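Local coordinates for PGRP-Hd - Peptidoglycan recognition protein homologue (Alvinella pompejana, PDB 3EP1) that probably recognises bacterial peptidoglycan as an innate-immunity protein of the amidase-like PGRP family, at residues 28-33 and 108-113. Sequence-based numbering, arbitrary orientation.
Sequences EIFLWQ and SHSIGV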
ATOM      1  N   GLU A  28       0.614 -16.466   0.338  1.00 23.65           N
ATOM      2  CA  GLU A  28      -0.764 -16.749   0.727  1.00 23.91           C
ATOM      3  C   GLU A  28      -1.243 -16.017   1.985  1.00 22.01           C
ATOM      4  O   GLU A  28      -0.484 -15.791   2.925  1.00 20.42           O
ATOM      5  CB  GLU A  28      -0.991 -18.265   0.854  1.00 24.79           C
ATOM      6  CG  GLU A  28      -0.059 -19.001   1.798  1.00 27.37           C
ATOM      7  CD  GLU A  28      -0.054 -20.497   1.528  1.00 26.86           C
ATOM      8  OE1 GLU A  28       0.643 -21.246   2.244  1.00 26.01           O
ATOM      9  OE2 GLU A  28      -0.754 -20.918   0.585  1.00 28.47           O
ATOM     10  N   ILE A  29      -2.513 -15.631   1.975  1.00 21.22           N
ATOM     11  CA  ILE A  29      -3.119 -14.920   3.096  1.00 21.40           C
ATOM     12  C   ILE A  29      -4.159 -15.802   3.779  1.00 20.48           C
ATOM     13  O   ILE A  29      -5.123 -16.237   3.148  1.00 21.04           O
ATOM     14  CB  ILE A  29      -3.824 -13.621   2.631  1.00 21.75           C
ATOM     15  CG1 ILE A  29      -2.807 -12.615   2.081  1.00 23.81           C
ATOM     16  CG2 ILE A  29      -4.578 -13.003   3.792  1.00 22.47           C
ATOM     17  CD1 ILE A  29      -2.183 -12.988   0.760  1.00 23.55           C
ATOM     18  N   PHE A  30      -3.969 -16.065   5.065  1.00 19.70           N
ATOM     19  CA  PHE A  30      -4.915 -16.893   5.809  1.00 19.26           C
ATOM     20  C   PHE A  30      -5.886 -16.033   6.599  1.00 18.87           C
ATOM     21  O   PHE A  30      -5.471 -15.218   7.419  1.00 15.95           O
ATOM     22  CB  PHE A  30      -4.164 -17.840   6.751  1.00 17.51           C
ATOM     23  CG  PHE A  30      -3.405 -18.916   6.036  1.00 19.67           C
ATOM     24  CD1 PHE A  30      -4.082 -19.876   5.283  1.00 19.87           C
ATOM     25  CD2 PHE A  30      -2.017 -18.952   6.076  1.00 18.18           C
ATOM     26  CE1 PHE A  30      -3.386 -20.853   4.577  1.00 20.14           C
ATOM     27  CE2 PHE A  30      -1.307 -19.928   5.372  1.00 20.74           C
ATOM     28  CZ  PHE A  30      -1.995 -20.878   4.621  1.00 20.64           C
ATOM     29  N   LEU A  31      -7.181 -16.226   6.349  1.00 19.08           N
ATOM     30  CA  LEU A  31      -8.228 -15.462   7.023  1.00 20.03           C
ATOM     31  C   LEU A  31      -8.851 -16.175   8.216  1.00 19.29           C
ATOM     32  O   LEU A  31      -9.338 -17.301   8.097  1.00 22.30           O
ATOM     33  CB  LEU A  31      -9.337 -15.088   6.034  1.00 21.25           C
ATOM     34  CG  LEU A  31      -9.217 -13.766   5.267  1.00 25.62           C
ATOM     35  CD1 LEU A  31     -10.460 -13.567   4.415  1.00 26.70           C
ATOM     36  CD2 LEU A  31      -9.078 -12.602   6.235  1.00 22.91           C
ATOM     37  N   TRP A  32      -8.830 -15.507   9.362  1.00 16.74           N
ATOM     38  CA  TRP A  32      -9.396 -16.047  10.596  1.00 18.70           C
ATOM     39  C   TRP A  32     -10.285 -15.006  11.233  1.00 18.52           C
ATOM     40  O   TRP A  32      -9.955 -13.831  11.228  1.00 20.35           O
ATOM     41  CB  TRP A  32      -8.306 -16.389  11.605  1.00 17.37           C
ATOM     42  CG  TRP A  32      -7.456 -17.533  11.237  1.00 18.68           C
ATOM     43  CD1 TRP A  32      -6.400 -17.533  10.376  1.00 19.50           C
ATOM     44  CD2 TRP A  32      -7.569 -18.867  11.742  1.00 19.75           C
ATOM     45  NE1 TRP A  32      -5.841 -18.785  10.317  1.00 20.13           N
ATOM     46  CE2 TRP A  32      -6.539 -19.625  11.144  1.00 17.93           C
ATOM     47  CE3 TRP A  32      -8.442 -19.495  12.645  1.00 19.39           C
ATOM     48  CZ2 TRP A  32      -6.352 -20.983  11.420  1.00 17.93           C
ATOM     49  CZ3 TRP A  32      -8.256 -20.845  12.921  1.00 19.54           C
ATOM     50  CH2 TRP A  32      -7.216 -21.574  12.309  1.00 18.66           C
ATOM     51  N   GLN A  33     -11.406 -15.441  11.791  1.00 21.20           N
ATOM     52  CA  GLN A  33     -12.322 -14.529  12.455  1.00 21.76           C
ATOM     53  C   GLN A  33     -12.032 -14.631  13.951  1.00 23.12           C
ATOM     54  O   GLN A  33     -11.691 -15.714  14.436  1.00 22.98           O
ATOM     55  CB  GLN A  33     -13.766 -14.949  12.198  1.00 21.77           C
ATOM     56  CG  GLN A  33     -14.224 -16.113  13.061  1.00 22.88           C
ATOM     57  CD  GLN A  33     -15.636 -16.556  12.756  1.00 23.21           C
ATOM     58  OE1 GLN A  33     -16.554 -15.744  12.693  1.00 23.75           O
ATOM     59  NE2 GLN A  33     -15.818 -17.857  12.575  1.00 24.83           N
ATOM     60  N   SER A 108       5.258 -20.033   7.997  1.00 24.03           N
ATOM     61  CA  SER A 108       6.517 -19.607   7.392  1.00 24.90           C
ATOM     62  C   SER A 108       6.497 -18.726   6.144  1.00 23.64           C
ATOM     63  O   SER A 108       7.377 -17.886   5.983  1.00 23.13           O
ATOM     64  CB  SER A 108       7.404 -20.829   7.136  1.00 26.34           C
ATOM     65  OG  SER A 108       6.680 -21.839   6.457  1.00 32.92           O
ATOM     66  N   HIS A 109       5.522 -18.897   5.260  1.00 22.48           N
ATOM     67  CA  HIS A 109       5.498 -18.067   4.061  1.00 23.24           C
ATOM     68  C   HIS A 109       4.115 -17.512   3.758  1.00 21.62           C
ATOM     69  O   HIS A 109       3.647 -17.569   2.631  1.00 20.92           O
ATOM     70  CB  HIS A 109       6.025 -18.868   2.865  1.00 28.69           C
ATOM     71  CG  HIS A 109       7.380 -19.467   3.092  1.00 33.82           C
ATOM     72  ND1 HIS A 109       8.531 -18.708   3.159  1.00 36.63           N
ATOM     73  CD2 HIS A 109       7.763 -20.747   3.327  1.00 35.88           C
ATOM     74  CE1 HIS A 109       9.561 -19.492   3.427  1.00 36.18           C
ATOM     75  NE2 HIS A 109       9.124 -20.733   3.535  1.00 37.44           N
ATOM     76  N   SER A 110       3.463 -16.960   4.773  1.00 20.65           N
ATOM     77  CA  SER A 110       2.134 -16.403   4.582  1.00 19.01           C
ATOM     78  C   SER A 110       1.883 -15.263   5.549  1.00 19.21           C
ATOM     79  O   SER A 110       2.698 -14.973   6.422  1.00 17.74           O
ATOM     80  CB  SER A 110       1.081 -17.470   4.824  1.00 19.10           C
ATOM     81  OG  SER A 110       1.063 -17.789   6.204  1.00 20.16           O
ATOM     82  N   ILE A 111       0.727 -14.637   5.381  1.00 18.73           N
ATOM     83  CA  ILE A 111       0.294 -13.536   6.221  1.00 18.42           C
ATOM     84  C   ILE A 111      -1.032 -13.925   6.878  1.00 17.40           C
ATOM     85  O   ILE A 111      -1.968 -14.358   6.210  1.00 18.76           O
ATOM     86  CB  ILE A 111       0.111 -12.256   5.383  1.00 18.91           C
ATOM     87  CG1 ILE A 111       1.477 -11.711   4.986  1.00 17.54           C
ATOM     88  CG2 ILE A 111      -0.668 -11.217   6.161  1.00 21.78           C
ATOM     89  CD1 ILE A 111       2.294 -11.237   6.157  1.00 19.86           C
ATOM     90  N   GLY A 112      -1.093 -13.795   8.193  1.00 14.58           N
ATOM     91  CA  GLY A 112      -2.307 -14.134   8.904  1.00 15.42           C
ATOM     92  C   GLY A 112      -3.079 -12.870   9.201  1.00 14.79           C
ATOM     93  O   GLY A 112      -2.549 -11.942   9.800  1.00 14.86           O
ATOM     94  N   VAL A 113      -4.328 -12.828   8.763  1.00 15.09           N
ATOM     95  CA  VAL A 113      -5.168 -11.670   8.989  1.00 14.84           C
ATOM     96  C   VAL A 113      -6.407 -12.086   9.767  1.00 14.21           C
ATOM     97  O   VAL A 113      -7.136 -12.978   9.356  1.00 14.59           O
ATOM     98  CB  VAL A 113      -5.625 -11.024   7.664  1.00 14.50           C
ATOM     99  CG1 VAL A 113      -6.484  -9.807   7.960  1.00 19.48           C
ATOM    100  CG2 VAL A 113      -4.430 -10.625   6.819  1.00 15.06           C
TER
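V113 is the main bump of this contact. Its methyls stand beside the side chains of I29 and L31 on the neighbouring strand. CG1 lies anti to the backbone N (chi1 -179°) and faces L31 CD2. CG2 is thereby turned toward I29, and it fits against I29 CG2 at 3.9 Å. On the other flank, V113 CB packs 4.1 Å from L31 CD2. In both pairs the side chains run side by side and point the same way. I29 CG1 reaches toward I111 CB at a looser 4.4 Å. These four residues form one greasy face of the sheet. L145 and L151 continue it.

On the other face, the F30 ring meets S110. S110 comes up at the ring edge. Its OG is near the ring plane, 3.3 Å from F30 CD2. That hydroxyl hydrogen-bonds to the R106 carbonyl. G112 pairs with F30 through the backbone, its CA 3.7 Å from F30 O. E28 brings its CG to 3.6 Å from S110 CB. Its extended chain then carries the carboxylate on to salt bridges with R106 and R152.

The two strands run parallel, at 22° to each other. I111 N donates a hydrogen bond to E28 O, and F30 N to I111 O. V113 N then hydrogen-bonds to F30 O at 3.0 Å, nearly straight at 176°. W32 N closes the series on V113 O. Strands 26-33 and 110-115 are neighbours inside the mixed sheet of the amidase-like PGRP fold, and strand 149-152 pairs with the far edge of 26-33.

The chemistry is split by face. One face is wholly apolar; the other mixes the F30 ring with the polar ends of E28 and S110. There the buried carboxylate has two arginine partners, which would favour its ionised form.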